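Local atomic coordinates of putative uncharacterized protein smu.1604c (Streptococcus mutans, PDB entry 3L9F), a protein that probably regulates transcription as a dimeric PadR-family DNA-binding protein with an N-terminal winged-helix domain, and can bind magnesium. Residues D39-I44 against Y71-P76; G43-K48 against Y53-I58; V92-D95 against N99-I102; R155-I160 against V197-L202. All blocks are in the same frame, centred on the assembly; numbering follows the deposited sequence.

Interaction 1: residues D39-I44 against Y71-P76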
loop_
_atom_site.group_PDB
_atom_site.type_symbol
_atom_site.label_atom_id
_atom_site.label_comp_id
_atom_site.label_asym_id
_atom_site.label_seq_id
_atom_site.Cartn_x
_atom_site.Cartn_y
_atom_site.Cartn_z
ATOM N N ASP A 39 -0.788 -2.304 -15.680
ATOM C CA ASP A 39 -0.414 -0.965 -16.113
ATOM C C ASP A 39 1.062 -0.701 -15.846
ATOM O O ASP A 39 1.753 -0.085 -16.661
ATOM C CB ASP A 39 -1.280 0.089 -15.420
ATOM C CG ASP A 39 -2.765 -0.186 -15.581
ATOM O OD1 ASP A 39 -3.234 -0.220 -16.737
ATOM O OD2 ASP A 39 -3.452 -0.376 -14.552
ATOM N N ILE A 40 1.551 -1.150 -14.704
ATOM C CA ILE A 40 2.955 -0.913 -14.419
ATOM C C ILE A 40 3.835 -1.788 -15.322
ATOM O O ILE A 40 4.936 -1.379 -15.713
ATOM C CB ILE A 40 3.288 -1.112 -12.942
ATOM C CG1 ILE A 40 4.735 -0.687 -12.672
ATOM C CG2 ILE A 40 3.042 -2.543 -12.544
ATOM C CD1 ILE A 40 5.006 -0.399 -11.222
ATOM N N ILE A 41 3.344 -2.970 -15.685
ATOM C CA ILE A 41 4.111 -3.826 -16.585
ATOM C C ILE A 41 4.181 -3.223 -17.979
ATOM O O ILE A 41 5.239 -3.230 -18.606
ATOM C CB ILE A 41 3.579 -5.281 -16.613
ATOM C CG1 ILE A 41 3.932 -5.979 -15.296
ATOM C CG2 ILE A 41 4.181 -6.052 -17.790
ATOM C CD1 ILE A 41 3.114 -7.212 -15.017
ATOM N N LEU A 42 3.067 -2.685 -18.469
ATOM C CA LEU A 42 3.105 -2.000 -19.758
ATOM C C LEU A 42 4.065 -0.827 -19.700
ATOM O O LEU A 42 4.778 -0.554 -20.668
ATOM C CB LEU A 42 1.719 -1.508 -20.164
ATOM C CG LEU A 42 0.819 -2.624 -20.665
ATOM C CD1 LEU A 42 -0.569 -2.052 -20.968
ATOM C CD2 LEU A 42 1.446 -3.249 -21.904
ATOM N N GLY A 43 4.070 -0.128 -18.570
ATOM C CA GLY A 43 5.035 0.939 -18.354
ATOM C C GLY A 43 6.474 0.457 -18.472
ATOM O O GLY A 43 7.302 1.081 -19.156
ATOM N N ILE A 44 6.777 -0.655 -17.804
ATOM C CA ILE A 44 8.117 -1.230 -17.849
ATOM C C ILE A 44 8.497 -1.626 -19.269
ATOM O O ILE A 44 9.641 -1.441 -19.687
ATOM C CB ILE A 44 8.223 -2.458 -16.931
ATOM C CG1 ILE A 44 8.219 -2.018 -15.471
ATOM C CG2 ILE A 44 9.478 -3.252 -17.237
ATOM C CD1 ILE A 44 8.042 -3.143 -14.508
ATOM N N TYR A 71 3.083 -11.274 -3.809
ATOM C CA TYR A 71 3.946 -12.164 -4.572
ATOM C C TYR A 71 3.182 -12.841 -5.699
ATOM O O TYR A 71 2.007 -13.176 -5.551
ATOM C CB TYR A 71 4.561 -13.227 -3.658
ATOM N N GLY A 72 3.854 -13.032 -6.831
ATOM C CA GLY A 72 3.297 -13.809 -7.924
ATOM C C GLY A 72 2.207 -13.106 -8.704
ATOM O O GLY A 72 1.283 -13.742 -9.212
ATOM N N MET A 73 2.304 -11.785 -8.784
ATOM C CA MET A 73 1.434 -11.007 -9.653
ATOM C C MET A 73 1.949 -11.083 -11.082
ATOM O O MET A 73 1.174 -11.197 -12.031
ATOM C CB MET A 73 1.425 -9.539 -9.212
ATOM C CG MET A 73 0.699 -8.580 -10.165
ATOM S SD MET A 73 1.636 -8.048 -11.627
ATOM C CE MET A 73 2.726 -6.807 -10.925
ATOM N N ILE A 74 3.268 -10.996 -11.221
ATOM C CA ILE A 74 3.894 -10.750 -12.522
ATOM C C ILE A 74 3.581 -11.815 -13.583
ATOM O O ILE A 74 3.242 -11.490 -14.722
ATOM C CB ILE A 74 5.436 -10.526 -12.375
ATOM C CG1 ILE A 74 6.097 -10.332 -13.734
ATOM C CG2 ILE A 74 6.096 -11.682 -11.631
ATOM C CD1 ILE A 74 7.608 -10.181 -13.630
ATOM N N TYR A 75 3.670 -13.084 -13.207
ATOM C CA TYR A 75 3.529 -14.151 -14.195
ATOM C C TYR A 75 2.102 -14.316 -14.747
ATOM O O TYR A 75 1.911 -14.373 -15.959
ATOM C CB TYR A 75 4.137 -15.460 -13.668
ATOM C CG TYR A 75 5.580 -15.274 -13.224
ATOM C CD1 TYR A 75 6.583 -15.004 -14.148
ATOM C CD2 TYR A 75 5.931 -15.341 -11.879
ATOM C CE1 TYR A 75 7.904 -14.817 -13.749
ATOM C CE2 TYR A 75 7.245 -15.161 -11.470
ATOM C CZ TYR A 75 8.229 -14.900 -12.409
ATOM O OH TYR A 75 9.535 -14.716 -12.000
ATOM N N PRO A 76 1.090 -14.353 -13.868
ATOM C CA PRO A 76 -0.277 -14.373 -14.402
ATOM C C PRO A 76 -0.613 -13.124 -15.219
ATOM O O PRO A 76 -1.367 -13.208 -16.190
ATOM C CB PRO A 76 -1.140 -14.423 -13.136
ATOM C CG PRO A 76 -0.269 -15.099 -12.136
ATOM C CD PRO A 76 1.119 -14.609 -12.418
#
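Ile40 O accepts the backbone N of Ile44 at 2.9 Å, the shortest polar bond inside either segment, and the helical turn it closes presents Ile41 to Met73. The contact itself is apolar and small, burying 126 Å² over both sides. Ile41 and Met73 reach toward each other tip to tip: Ile41 CD1 stands 3.8 Å from Met73 SD and 4.1 Å from Met73 CE, and the methyl thereby meets both the sulfur and the terminal carbon. Met73 starts with CG anti to its own N (chi1 172°) and then bends twice, at chi2 and at chi3 (-78°), which folds SD and CE toward helix 37-44 instead of letting the chain run straight out. The same Ile41 methyl also comes 4.3 Å from Ile74 O, a loose approach to the backbone of Ile74. The side chain of Ile74 leaves to the flank, and in a packing local to 71-76 its CG2 sits over the face of the Tyr75 ring. The Met73 side chain is about 9 Å from that of Asp68, a magnesium-binding residue of this protein, though no ion is bound to it in this chain. In the winged-helix domain, helix 37-44 leans here on the start of helix 74-83: Ile41 continues onto Thr77, Leu78 and Leu81, Met73 and Ile74 rest on helix 52-62, and Ile40 packs against Phe136 of the second subunit.

Interaction 2: residues G43-K48 against Y53-I58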
loop_
_atom_site.group_PDB
_atom_site.type_symbol
_atom_site.label_atom_id
_atom_site.label_comp_id
_atom_site.label_asym_id
_atom_site.label_seq_id
_atom_site.Cartn_x
_atom_site.Cartn_y
_atom_site.Cartn_z
ATOM N N GLY A 43 4.070 -0.128 -18.570
ATOM C CA GLY A 43 5.035 0.939 -18.354
ATOM C C GLY A 43 6.474 0.457 -18.472
ATOM O O GLY A 43 7.302 1.081 -19.156
ATOM N N ILE A 44 6.777 -0.655 -17.804
ATOM C CA ILE A 44 8.117 -1.230 -17.849
ATOM C C ILE A 44 8.497 -1.626 -19.269
ATOM O O ILE A 44 9.641 -1.441 -19.687
ATOM C CB ILE A 44 8.223 -2.458 -16.931
ATOM C CG1 ILE A 44 8.219 -2.018 -15.471
ATOM C CG2 ILE A 44 9.478 -3.252 -17.237
ATOM C CD1 ILE A 44 8.042 -3.143 -14.508
ATOM N N LEU A 45 7.524 -2.136 -20.019
ATOM C CA LEU A 45 7.772 -2.574 -21.392
ATOM C C LEU A 45 7.620 -1.458 -22.428
ATOM O O LEU A 45 7.756 -1.702 -23.622
ATOM C CB LEU A 45 6.855 -3.746 -21.751
ATOM C CG LEU A 45 7.148 -5.033 -20.989
ATOM C CD1 LEU A 45 6.107 -6.096 -21.309
ATOM C CD2 LEU A 45 8.551 -5.524 -21.347
ATOM N N SER A 46 7.353 -0.230 -22.002
ATOM C CA SER A 46 7.120 0.815 -23.000
ATOM C C SER A 46 8.345 1.073 -23.873
ATOM O O SER A 46 8.217 1.244 -25.083
ATOM C CB SER A 46 6.629 2.124 -22.365
ATOM O OG SER A 46 7.594 2.654 -21.478
ATOM N N LYS A 47 9.526 1.095 -23.260
ATOM C CA LYS A 47 10.743 1.518 -23.957
ATOM C C LYS A 47 11.654 0.389 -24.446
ATOM O O LYS A 47 12.508 0.619 -25.303
ATOM C CB LYS A 47 11.565 2.461 -23.074
ATOM C CG LYS A 47 10.930 3.815 -22.815
ATOM C CD LYS A 47 11.828 4.634 -21.895
ATOM C CE LYS A 47 11.184 5.947 -21.484
ATOM N NZ LYS A 47 12.081 6.740 -20.595
ATOM N N LYS A 48 11.485 -0.818 -23.914
ATOM C CA LYS A 48 12.423 -1.905 -24.192
ATOM C C LYS A 48 11.740 -3.278 -24.159
ATOM O O LYS A 48 10.857 -3.512 -23.322
ATOM C CB LYS A 48 13.535 -1.915 -23.131
ATOM C CG LYS A 48 14.435 -0.678 -23.058
ATOM C CD LYS A 48 15.400 -0.656 -24.226
ATOM C CE LYS A 48 16.558 0.291 -23.988
ATOM N NZ LYS A 48 17.532 0.208 -25.112
ATOM N N TYR A 53 13.031 -12.186 -16.340
ATOM C CA TYR A 53 14.002 -11.937 -15.290
ATOM C C TYR A 53 14.134 -10.439 -15.072
ATOM O O TYR A 53 14.097 -9.963 -13.939
ATOM C CB TYR A 53 15.387 -12.434 -15.680
ATOM C CG TYR A 53 15.550 -13.919 -15.888
ATOM C CD1 TYR A 53 14.922 -14.839 -15.070
ATOM C CD2 TYR A 53 16.406 -14.394 -16.879
ATOM C CE1 TYR A 53 15.117 -16.221 -15.245
ATOM C CE2 TYR A 53 16.604 -15.754 -17.072
ATOM C CZ TYR A 53 15.954 -16.663 -16.256
ATOM O OH TYR A 53 16.167 -18.007 -16.453
ATOM N N GLU A 54 14.333 -9.714 -16.169
ATOM C CA GLU A 54 14.578 -8.279 -16.106
ATOM C C GLU A 54 13.343 -7.513 -15.614
ATOM O O GLU A 54 13.448 -6.559 -14.838
ATOM C CB GLU A 54 15.020 -7.754 -17.478
ATOM C CG GLU A 54 15.379 -6.297 -17.448
ATOM C CD GLU A 54 15.916 -5.811 -18.768
ATOM O OE1 GLU A 54 16.639 -6.583 -19.429
ATOM O OE2 GLU A 54 15.619 -4.656 -19.134
ATOM N N ILE A 55 12.169 -7.923 -16.074
ATOM C CA ILE A 55 10.936 -7.274 -15.634
ATOM C C ILE A 55 10.780 -7.464 -14.129
ATOM O O ILE A 55 10.463 -6.532 -13.390
ATOM C CB ILE A 55 9.709 -7.878 -16.331
ATOM C CG1 ILE A 55 9.696 -7.475 -17.808
ATOM C CG2 ILE A 55 8.441 -7.398 -15.653
ATOM C CD1 ILE A 55 8.747 -8.328 -18.644
ATOM N N ASN A 56 11.016 -8.687 -13.675
ATOM C CA ASN A 56 10.907 -8.975 -12.260
ATOM C C ASN A 56 11.925 -8.171 -11.458
ATOM O O ASN A 56 11.615 -7.666 -10.386
ATOM C CB ASN A 56 11.085 -10.466 -12.018
ATOM C CG ASN A 56 10.962 -10.835 -10.561
ATOM O OD1 ASN A 56 9.870 -10.805 -9.993
ATOM N ND2 ASN A 56 12.084 -11.182 -9.941
ATOM N N ASP A 57 13.149 -8.062 -11.982
ATOM C CA ASP A 57 14.197 -7.297 -11.318
ATOM C C ASP A 57 13.736 -5.844 -11.157
ATOM O O ASP A 57 13.840 -5.266 -10.071
ATOM C CB ASP A 57 15.490 -7.374 -12.138
ATOM C CG ASP A 57 16.701 -6.797 -11.418
ATOM O OD1 ASP A 57 16.587 -6.313 -10.272
ATOM O OD2 ASP A 57 17.790 -6.845 -12.022
ATOM N N ILE A 58 13.212 -5.267 -12.238
ATOM C CA ILE A 58 12.732 -3.888 -12.204
ATOM C C ILE A 58 11.617 -3.729 -11.176
ATOM O O ILE A 58 11.668 -2.835 -10.346
ATOM C CB ILE A 58 12.236 -3.430 -13.569
ATOM C CG1 ILE A 58 13.435 -3.347 -14.526
ATOM C CG2 ILE A 58 11.525 -2.070 -13.457
ATOM C CD1 ILE A 58 13.074 -3.200 -15.977
#
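Ile44, Ile55 and Ile58 share one rotamer, with CG1 beside the backbone N and CG2 anti to it (chi1 -72° in Ile44), and in Ile44 and Ile58 this sets both branches of each against the other. These two side chains slide past one another in opposite directions, and the fit is reciprocal: Ile58 CG2 lies 3.8 Å from Ile44 CD1 and 3.9 Å from Ile44 CG1, while Ile58 CD1 meets Ile44 CG2 at 3.8 Å. Ile55 CG1 is a looser neighbour, 4.3 Å from Ile44 CG2. Leu45 and Ile55 cross at about a right angle, and their meeting is confined to the ends, Leu45 CD2 to Ile55 CD1 at 3.9 Å. The result is a four-residue aliphatic patch that buries 220 Å² over both sides. On the other side of the 43-48 backbone, Gly43 O is held by two donors of one residue: Ser46 OG at 2.8 Å and Ser46 N at 3.1 Å. The hydroxyl comes in at a C=O...O angle of 143°, tilted 19° from the carbonyl plane, and the pair holds the backbone of 43-46 in a tight turn. Arg50 bonds to Ile44 O and forms a salt bridge with Glu54, tying the two segments through the short strand 50-51. Helix 52-62, probably the first helix of the helix-turn-helix, is thereby seated on helix 37-44, with Ile55 continuing onto Ile74 and Leu78 of helix 74-83 and, together with Leu45, onto Tyr103 of strand 100-105.

Interaction 3: residues V92-D95 against N99-I102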
loop_
_atom_site.group_PDB
_atom_site.type_symbol
_atom_site.label_atom_id
_atom_site.label_comp_id
_atom_site.label_asym_id
_atom_site.label_seq_id
_atom_site.Cartn_x
_atom_site.Cartn_y
_atom_site.Cartn_z
ATOM N N VAL A 92 13.206 -18.053 -25.721
ATOM C CA VAL A 92 14.546 -18.207 -26.273
ATOM C C VAL A 92 15.182 -19.454 -25.684
ATOM O O VAL A 92 15.322 -19.577 -24.463
ATOM C CB VAL A 92 15.437 -16.967 -25.991
ATOM C CG1 VAL A 92 16.855 -17.192 -26.504
ATOM C CG2 VAL A 92 14.838 -15.715 -26.631
ATOM N N ILE A 93 15.552 -20.385 -26.555
ATOM C CA ILE A 93 16.112 -21.646 -26.112
ATOM C C ILE A 93 17.613 -21.630 -26.296
ATOM O O ILE A 93 18.104 -21.225 -27.345
ATOM C CB ILE A 93 15.534 -22.810 -26.919
ATOM C CG1 ILE A 93 14.015 -22.876 -26.736
ATOM C CG2 ILE A 93 16.207 -24.123 -26.521
ATOM C CD1 ILE A 93 13.344 -23.797 -27.729
ATOM N N GLN A 94 18.336 -22.057 -25.268
ATOM C CA GLN A 94 19.783 -22.171 -25.339
ATOM C C GLN A 94 20.236 -23.488 -24.757
ATOM O O GLN A 94 19.671 -23.979 -23.777
ATOM C CB GLN A 94 20.458 -21.031 -24.578
ATOM C CG GLN A 94 20.234 -19.663 -25.169
ATOM C CD GLN A 94 20.728 -18.571 -24.242
ATOM O OE1 GLN A 94 20.004 -18.119 -23.345
ATOM N NE2 GLN A 94 21.978 -18.170 -24.425
ATOM N N ASP A 95 21.270 -24.056 -25.357
ATOM C CA ASP A 95 21.854 -25.284 -24.862
ATOM C C ASP A 95 22.296 -25.133 -23.418
ATOM O O ASP A 95 23.010 -24.189 -23.080
ATOM C CB ASP A 95 23.089 -25.634 -25.694
ATOM C CG ASP A 95 22.741 -26.227 -27.034
ATOM O OD1 ASP A 95 21.571 -26.624 -27.220
ATOM O OD2 ASP A 95 23.647 -26.311 -27.893
ATOM N N ASN A 99 15.119 -22.095 -20.442
ATOM C CA ASN A 99 14.470 -21.192 -21.379
ATOM C C ASN A 99 14.339 -19.811 -20.758
ATOM O O ASN A 99 14.146 -19.671 -19.538
ATOM C CB ASN A 99 13.084 -21.713 -21.736
ATOM C CG ASN A 99 13.134 -22.952 -22.590
ATOM O OD1 ASN A 99 14.198 -23.379 -23.029
ATOM N ND2 ASN A 99 11.969 -23.527 -22.858
ATOM N N LYS A 100 14.422 -18.798 -21.614
ATOM C CA LYS A 100 14.312 -17.395 -21.220
ATOM C C LYS A 100 13.128 -16.799 -21.979
ATOM O O LYS A 100 13.030 -16.967 -23.191
ATOM C CB LYS A 100 15.611 -16.679 -21.616
ATOM C CG LYS A 100 15.685 -15.212 -21.256
ATOM C CD LYS A 100 17.083 -14.659 -21.530
ATOM C CE LYS A 100 17.554 -15.004 -22.932
ATOM N NZ LYS A 100 18.950 -14.558 -23.174
ATOM N N ASN A 101 12.225 -16.115 -21.286
ATOM C CA ASN A 101 11.103 -15.476 -21.969
ATOM C C ASN A 101 11.349 -13.998 -22.206
ATOM O O ASN A 101 11.656 -13.262 -21.279
ATOM C CB ASN A 101 9.818 -15.674 -21.180
ATOM C CG ASN A 101 9.513 -17.134 -20.956
ATOM O OD1 ASN A 101 9.789 -17.968 -21.817
ATOM N ND2 ASN A 101 8.957 -17.455 -19.794
ATOM N N ILE A 102 11.240 -13.571 -23.456
ATOM C CA ILE A 102 11.415 -12.166 -23.782
ATOM C C ILE A 102 10.060 -11.554 -24.138
ATOM O O ILE A 102 9.350 -12.070 -25.001
ATOM C CB ILE A 102 12.386 -11.983 -24.974
ATOM C CG1 ILE A 102 13.707 -12.709 -24.724
ATOM C CG2 ILE A 102 12.598 -10.497 -25.280
ATOM C CD1 ILE A 102 14.383 -12.339 -23.443
HETATM O O HOH W 1 16.788 -23.080 -23.173
HETATM O O HOH W 2 20.697 -15.916 -21.489
#
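Val92 and Lys100 face each other as an antiparallel hydrogen-bonded pair, their side chains on the same face of the sheet. Val92 N gives a nearly straight bond to Lys100 O (2.8 Å, 175° at the hydrogen), and Lys100 N returns one to Val92 O at 3.1 Å. Lys100 begins with CG anti to its backbone N, and a bend at chi3 (50°) carries CE back to within 4.2 Å of Val92 CB. Beside it the Gln94 chain crosses obliquely, and a water joins the two ends, accepting from Lys100 NZ at 2.8 Å while donating to Gln94 OE1. Val92 CG2 also touches Ile102 CG1 at 3.7 Å, two residues further along the neighbouring strand. The pair marks the outer part of the hairpin formed by strands 87-92 and 100-105, the wing of the winged-helix domain, which in this family often approaches DNA. On the face away from Val92 and Lys100, Ile93 and Asn99 lie side by side and point the same way, with Asn99 OD1 resting 3.7 Å from Ile93 CG1. A second water takes the Gln94 N-H at 2.8 Å and appears to donate to Asn99 OD1, bridging the two segments beyond the Val92-Lys100 pair. Asn101 extends the sheet the other way, bonding through its backbone to Gly52, while the backbone of Ile102 bonds to that of Glu90.

Interaction 4: residues R155-I160 against V197-L202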
loop_
_atom_site.group_PDB
_atom_site.type_symbol
_atom_site.label_atom_id
_atom_site.label_comp_id
_atom_site.label_asym_id
_atom_site.label_seq_id
_atom_site.Cartn_x
_atom_site.Cartn_y
_atom_site.Cartn_z
ATOM N N ARG A 155 13.698 -2.797 7.924
ATOM C CA ARG A 155 13.055 -2.854 6.623
ATOM C C ARG A 155 13.141 -1.505 5.925
ATOM O O ARG A 155 13.406 -1.438 4.717
ATOM C CB ARG A 155 11.607 -3.337 6.734
ATOM C CG ARG A 155 11.500 -4.849 6.899
ATOM C CD ARG A 155 10.068 -5.338 6.723
ATOM N NE ARG A 155 9.199 -4.825 7.773
ATOM C CZ ARG A 155 8.937 -5.470 8.908
ATOM N NH1 ARG A 155 9.476 -6.663 9.136
ATOM N NH2 ARG A 155 8.140 -4.921 9.816
ATOM N N LYS A 156 12.938 -0.429 6.684
ATOM C CA LYS A 156 13.024 0.909 6.113
ATOM C C LYS A 156 14.451 1.191 5.668
ATOM O O LYS A 156 14.674 1.821 4.640
ATOM C CB LYS A 156 12.565 1.975 7.105
ATOM C CG LYS A 156 11.098 1.851 7.525
ATOM C CD LYS A 156 10.169 2.149 6.352
ATOM C CE LYS A 156 8.726 2.261 6.822
ATOM N NZ LYS A 156 8.702 2.465 8.299
ATOM N N GLU A 157 15.423 0.722 6.438
ATOM C CA GLU A 157 16.816 0.945 6.062
ATOM C C GLU A 157 17.157 0.251 4.752
ATOM O O GLU A 157 17.825 0.834 3.884
ATOM C CB GLU A 157 17.754 0.530 7.196
ATOM C CG GLU A 157 17.884 1.609 8.258
ATOM C CD GLU A 157 18.513 1.119 9.545
ATOM O OE1 GLU A 157 18.529 -0.107 9.776
ATOM O OE2 GLU A 157 18.980 1.970 10.335
ATOM N N GLU A 158 16.673 -0.982 4.597
ATOM C CA GLU A 158 16.881 -1.744 3.372
ATOM C C GLU A 158 16.269 -1.027 2.167
ATOM O O GLU A 158 16.874 -0.966 1.095
ATOM C CB GLU A 158 16.267 -3.135 3.497
ATOM C CG GLU A 158 17.082 -4.244 2.831
ATOM C CD GLU A 158 17.402 -3.966 1.367
ATOM O OE1 GLU A 158 18.470 -3.371 1.088
ATOM O OE2 GLU A 158 16.594 -4.355 0.494
ATOM N N LYS A 159 15.064 -0.491 2.340
ATOM C CA LYS A 159 14.400 0.206 1.231
ATOM C C LYS A 159 15.084 1.524 0.882
ATOM O O LYS A 159 15.211 1.873 -0.290
ATOM C CB LYS A 159 12.916 0.435 1.531
ATOM C CG LYS A 159 12.123 -0.862 1.599
ATOM C CD LYS A 159 10.696 -0.621 2.082
ATOM C CE LYS A 159 9.927 -1.926 2.186
ATOM N NZ LYS A 159 8.518 -1.680 2.594
ATOM N N ILE A 160 15.518 2.255 1.898
ATOM C CA ILE A 160 16.267 3.494 1.681
ATOM C C ILE A 160 17.571 3.241 0.923
ATOM O O ILE A 160 17.908 3.954 -0.039
ATOM C CB ILE A 160 16.595 4.174 3.018
ATOM C CG1 ILE A 160 15.308 4.722 3.658
ATOM C CG2 ILE A 160 17.625 5.269 2.807
ATOM C CD1 ILE A 160 15.467 5.214 5.092
ATOM N N VAL A 197 10.364 8.325 13.227
ATOM C CA VAL A 197 9.347 8.179 14.267
ATOM C C VAL A 197 9.636 6.967 15.136
ATOM O O VAL A 197 9.558 7.027 16.367
ATOM C CB VAL A 197 7.933 8.060 13.663
ATOM C CG1 VAL A 197 6.964 7.527 14.697
ATOM C CG2 VAL A 197 7.474 9.410 13.121
ATOM N N LEU A 198 9.992 5.861 14.500
ATOM C CA LEU A 198 10.277 4.640 15.236
ATOM C C LEU A 198 11.561 4.778 16.057
ATOM O O LEU A 198 11.626 4.331 17.198
ATOM C CB LEU A 198 10.366 3.462 14.271
ATOM C CG LEU A 198 9.055 3.177 13.531
ATOM C CD1 LEU A 198 9.238 1.971 12.626
ATOM C CD2 LEU A 198 7.919 2.957 14.520
ATOM N N GLU A 199 12.583 5.395 15.471
ATOM C CA GLU A 199 13.823 5.642 16.199
ATOM C C GLU A 199 13.560 6.495 17.433
ATOM O O GLU A 199 14.057 6.195 18.525
ATOM C CB GLU A 199 14.863 6.301 15.292
ATOM C CG GLU A 199 15.372 5.353 14.220
ATOM C CD GLU A 199 16.341 6.007 13.261
ATOM O OE1 GLU A 199 16.333 7.259 13.155
ATOM O OE2 GLU A 199 17.105 5.258 12.608
ATOM N N GLU A 200 12.761 7.543 17.261
ATOM C CA GLU A 200 12.419 8.427 18.373
ATOM C C GLU A 200 11.646 7.665 19.448
ATOM O O GLU A 200 11.806 7.928 20.641
ATOM C CB GLU A 200 11.627 9.643 17.886
ATOM C CG GLU A 200 12.453 10.619 17.062
ATOM C CD GLU A 200 11.599 11.661 16.360
ATOM O OE1 GLU A 200 10.373 11.449 16.230
ATOM O OE2 GLU A 200 12.157 12.695 15.930
ATOM N N GLU A 201 10.820 6.711 19.027
ATOM C CA GLU A 201 10.104 5.872 19.986
ATOM C C GLU A 201 11.068 5.017 20.799
ATOM O O GLU A 201 10.953 4.927 22.018
ATOM C CB GLU A 201 9.087 4.971 19.282
ATOM C CG GLU A 201 8.382 3.996 20.215
ATOM C CD GLU A 201 7.615 4.707 21.316
ATOM O OE1 GLU A 201 7.143 5.845 21.075
ATOM O OE2 GLU A 201 7.487 4.123 22.416
ATOM N N LEU A 202 12.013 4.379 20.118
ATOM C CA LEU A 202 12.992 3.533 20.795
ATOM C C LEU A 202 13.868 4.339 21.756
ATOM O O LEU A 202 14.332 3.824 22.779
ATOM C CB LEU A 202 13.860 2.798 19.774
ATOM C CG LEU A 202 13.195 1.670 18.983
ATOM C CD1 LEU A 202 14.228 0.970 18.119
ATOM C CD2 LEU A 202 12.519 0.677 19.915
#
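Lys156 and Leu198 mark the nearest approach of two helical segments that run in roughly opposing directions, yet their CA atoms are still 10.2 Å apart. Each segment is regular helix, with bonds such as Ile160 N to Lys156 O at 2.9 Å and Leu202 N to Leu198 O, also 2.9 Å, so the gap is spanned by side chains alone and just 63 Å² is buried over both sides. Lys156 and Leu198 point toward each other, and Lys156 NZ stops 4.4 Å from Leu198 CD1, its ammonium group lying near the leucine methyl. The last torsion of Lys156 (chi4 17°) is close to eclipsed, a turn consistent with the amine being drawn to its polar partners: a salt bridge with Glu152 and a hydrogen bond with Tyr186 OH of the second subunit. Leu198 continues onto Ile149 and Ile153 of helix 142-172 and onto that same Tyr186. On the outer side, the carboxylates of Glu157 and Glu199 come near each other without contact, OE2 to OE2 at 4.4 Å. Lys195 forms a salt bridge with Glu199 and also packs against Glu157, and probably offsets much of the like-charge cost. Helices 142-172 and 178-202 form a long antiparallel hairpin, the first of them containing a predicted coiled coil, and the second subunit packs against it, consistent with the C-terminal helices serving PadR-like dimerisation. The chemistry suggests that these two segments are held mainly by neighbours: the Lys156 charge is probably balanced by Glu152, and its amine bonds to the partner chain.

Interactions 1 and 2 are buried, share Gly43 and Ile44, and both use helix 37-44, which is packed by aliphatic and thioether groups against helix 74-83 in the first and helix 52-62 in the second. They touch directly, Ile74 CD1 lying 3.5 Å from Ile55 CG2, so the three helices form one hydrophobic core. Interaction 3, in the same winged-helix domain, is a surface contact built on backbone bonds and water bridges, and meets interaction 2 through Tyr53 and Asn99. Interaction 4 lies apart in the C-terminal helices, its centre about 29 Å from those of interactions 1 and 2: a partly buried, sparse contact with a lysine, a leucine and two glutamates. Interactions 1, 2 and 4 touch the second subunit; interaction 3 does not.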